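Local atomic coordinates of probable ribose-5-phosphate isomerase B (Mycoplasma genitalium, PDB entry 6MU0), a protein that probably interconverts ribulose 5-phosphate and ribose 5-phosphate in the non-oxidative stage of the pentose phosphate pathway. Residues A[62-67]-A[91-96]. Numbering follows the deposited sequence.
Sequences DKVKKN and KGVLAA
The flat group here is the peptide joining Lys91 to Gly92, and Lys65 meets it at its oxygen. The aliphatic chain of Lys65 runs past that atom, with CG 3.3 Å and CB 3.5 Å from Lys91 O, while one water lies well out of the peptide plane on the side to which CG is also displaced. This water donates to Lys91 O at 2.9 Å and to Lys65 O at 3.0 Å, bridging two backbone carbonyls in a contact with no direct hydrogen bond. Placing CG anti to the backbone N (chi1 167°) and extending the rest of the chain carries Lys65 alongside Lys91; Lys65 CE passes 4.1 Å from Lys91 CB. The contact is an example of helix-to-loop packing in a Rossmann-like alpha/beta fold: the last turn of helix 53-66 meets the loop that leads into strand 95-97, at one margin of the parallel sheet. Deeper in, Val64 CG1 approaches Val93 CG2 at 4.3 Å, and both valines also touch Val115 on the neighbouring strand. Gly92, with phi 83°, turns the loop between Lys91 and Val93; its N bonds to Glu156 and its O to Asn114. The two lysine chains point the same way, yet the bends in Lys91 at chi2 and chi4 lead its amine aside, leaving 6.7 Å between Lys65 NZ and Lys91 NZ, which probably eases their mutual repulsion.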
ATOM      1  N   ASP A  62     -10.791   0.159  -0.650  1.00 10.14           N
ATOM      2  CA  ASP A  62     -12.012   0.842  -1.063  1.00 11.63           C
ATOM      3  C   ASP A  62     -11.842   2.356  -1.059  1.00 12.16           C
ATOM      4  O   ASP A  62     -12.461   3.042  -1.875  1.00 13.88           O
ATOM      5  CB  ASP A  62     -13.195   0.415  -0.190  1.00 12.62           C
ATOM      6  CG  ASP A  62     -13.771  -0.939  -0.589  1.00 16.24           C
ATOM      7  OD1 ASP A  62     -13.613  -1.354  -1.758  1.00 17.85           O
ATOM      8  OD2 ASP A  62     -14.404  -1.583   0.274  1.00 18.99           O
ATOM      9  N   LYS A  63     -11.009   2.900  -0.161  1.00 11.31           N
ATOM     10  CA  LYS A  63     -10.719   4.333  -0.209  1.00 10.95           C
ATOM     11  C   LYS A  63      -9.886   4.678  -1.437  1.00 10.36           C
ATOM     12  O   LYS A  63     -10.182   5.645  -2.151  1.00 11.86           O
ATOM     13  CB  LYS A  63     -10.005   4.786   1.066  1.00 12.96           C
ATOM     14  CG  LYS A  63     -10.882   4.852   2.294  1.00 15.25           C
ATOM     15  CD  LYS A  63     -11.888   5.984   2.197  1.00 19.19           C
ATOM     16  CE  LYS A  63     -12.644   6.145   3.504  1.00 21.94           C
ATOM     17  NZ  LYS A  63     -13.626   7.258   3.430  1.00 25.38           N
ATOM     18  N   VAL A  64      -8.822   3.908  -1.690  1.00 10.39           N
ATOM     19  CA  VAL A  64      -7.975   4.178  -2.849  1.00 10.68           C
ATOM     20  C   VAL A  64      -8.790   4.111  -4.134  1.00 10.80           C
ATOM     21  O   VAL A  64      -8.610   4.933  -5.038  1.00 11.45           O
ATOM     22  CB  VAL A  64      -6.757   3.235  -2.853  1.00 10.74           C
ATOM     23  CG1 VAL A  64      -5.959   3.376  -4.143  1.00 12.03           C
ATOM     24  CG2 VAL A  64      -5.883   3.530  -1.648  1.00 11.24           C
ATOM     25  N   LYS A  65      -9.731   3.161  -4.211  1.00 11.04           N
ATOM     26  CA  LYS A  65     -10.595   3.009  -5.381  1.00 12.09           C
ATOM     27  C   LYS A  65     -11.315   4.304  -5.754  1.00 12.41           C
ATOM     28  O   LYS A  65     -11.576   4.543  -6.938  1.00 13.39           O
ATOM     29  CB  LYS A  65     -11.612   1.896  -5.110  1.00 12.21           C
ATOM     30  CG  LYS A  65     -12.785   1.789  -6.078  1.00 13.63           C
ATOM     31  CD  LYS A  65     -13.676   0.616  -5.679  1.00 15.26           C
ATOM     32  CE  LYS A  65     -14.898   0.480  -6.567  1.00 18.92           C
ATOM     33  NZ  LYS A  65     -15.720  -0.694  -6.155  1.00 19.90           N
ATOM     34  N   LYS A  66     -11.655   5.142  -4.767  1.00 11.94           N
ATOM     35  CA  LYS A  66     -12.370   6.393  -5.021  1.00 12.98           C
ATOM     36  C   LYS A  66     -11.487   7.466  -5.649  1.00 11.87           C
ATOM     37  O   LYS A  66     -12.004   8.408  -6.262  1.00 13.22           O
ATOM     38  CB  LYS A  66     -12.941   6.922  -3.703  1.00 16.18           C
ATOM     39  CG  LYS A  66     -13.938   5.988  -3.035  1.00 22.51           C
ATOM     40  CD  LYS A  66     -14.150   6.344  -1.571  1.00 29.69           C
ATOM     41  CE  LYS A  66     -14.655   7.766  -1.398  1.00 34.44           C
ATOM     42  NZ  LYS A  66     -14.822   8.111   0.042  1.00 37.22           N
ATOM     43  N   ASN A  67     -10.171   7.364  -5.488  1.00 11.32           N
ATOM     44  CA  ASN A  67      -9.235   8.333  -6.037  1.00 11.13           C
ATOM     45  C   ASN A  67      -7.979   7.596  -6.489  1.00 10.58           C
ATOM     46  O   ASN A  67      -6.875   7.866  -6.037  1.00 10.71           O
ATOM     47  CB  ASN A  67      -8.910   9.423  -5.019  1.00 12.20           C
ATOM     48  CG  ASN A  67     -10.017  10.442  -4.887  1.00 13.94           C
ATOM     49  OD1 ASN A  67     -10.201  11.286  -5.761  1.00 15.00           O
ATOM     50  ND2 ASN A  67     -10.768  10.366  -3.795  1.00 14.49           N
ATOM     51  N   LYS A  91     -11.514  -2.780  -7.568  1.00 10.90           N
ATOM     52  CA  LYS A  91     -11.417  -2.098  -8.852  1.00 12.30           C
ATOM     53  C   LYS A  91     -10.524  -0.871  -8.752  1.00 11.79           C
ATOM     54  O   LYS A  91     -10.665  -0.049  -7.842  1.00 13.40           O
ATOM     55  CB  LYS A  91     -12.808  -1.664  -9.306  1.00 15.03           C
ATOM     56  CG  LYS A  91     -13.731  -2.818  -9.642  1.00 18.60           C
ATOM     57  CD  LYS A  91     -13.284  -3.548 -10.898  1.00 22.11           C
ATOM     58  CE  LYS A  91     -14.183  -4.740 -11.198  1.00 24.80           C
ATOM     59  NZ  LYS A  91     -14.079  -5.780 -10.140  1.00 25.99           N
ATOM     60  N   GLY A  92      -9.602  -0.747  -9.706  1.00 11.46           N
ATOM     61  CA  GLY A  92      -8.717   0.392  -9.764  1.00 12.25           C
ATOM     62  C   GLY A  92      -7.504   0.295  -8.871  1.00 10.85           C
ATOM     63  O   GLY A  92      -6.637   1.176  -8.933  1.00 12.19           O
ATOM     64  N   VAL A  93      -7.410  -0.734  -8.047  1.00  9.83           N
ATOM     65  CA  VAL A  93      -6.281  -0.880  -7.140  1.00  9.50           C
ATOM     66  C   VAL A  93      -5.198  -1.721  -7.799  1.00  8.67           C
ATOM     67  O   VAL A  93      -5.476  -2.731  -8.455  1.00 10.28           O
ATOM     68  CB  VAL A  93      -6.741  -1.475  -5.797  1.00 10.40           C
ATOM     69  CG1 VAL A  93      -5.544  -1.856  -4.930  1.00 11.15           C
ATOM     70  CG2 VAL A  93      -7.625  -0.471  -5.079  1.00 12.05           C
ATOM     71  N   LEU A  94      -3.953  -1.289  -7.631  1.00  8.81           N
ATOM     72  CA  LEU A  94      -2.773  -2.025  -8.072  1.00  8.51           C
ATOM     73  C   LEU A  94      -1.887  -2.145  -6.836  1.00  7.83           C
ATOM     74  O   LEU A  94      -1.255  -1.171  -6.420  1.00  8.24           O
ATOM     75  CB  LEU A  94      -2.082  -1.274  -9.205  1.00  9.23           C
ATOM     76  CG  LEU A  94      -2.902  -1.143 -10.494  1.00 11.16           C
ATOM     77  CD1 LEU A  94      -2.202  -0.161 -11.423  1.00 13.73           C
ATOM     78  CD2 LEU A  94      -3.109  -2.497 -11.169  1.00 11.95           C
ATOM     79  N   ALA A  95      -1.868  -3.326  -6.223  1.00  7.30           N
ATOM     80  CA  ALA A  95      -1.210  -3.522  -4.937  1.00  7.80           C
ATOM     81  C   ALA A  95       0.065  -4.338  -5.111  1.00  7.34           C
ATOM     82  O   ALA A  95       0.037  -5.437  -5.683  1.00  7.96           O
ATOM     83  CB  ALA A  95      -2.148  -4.208  -3.944  1.00  8.27           C
ATOM     84  N   ALA A  96       1.177  -3.793  -4.616  1.00  7.71           N
ATOM     85  CA  ALA A  96       2.500  -4.377  -4.774  1.00  8.01           C
ATOM     86  C   ALA A  96       3.049  -4.804  -3.424  1.00  7.18           C
ATOM     87  O   ALA A  96       3.120  -3.995  -2.493  1.00  8.20           O
ATOM     88  CB  ALA A  96       3.459  -3.344  -5.362  1.00  8.76           C
TER
HETATM   89  O   HOH W   1     -11.418   2.509  -9.098  1.00 34.75           O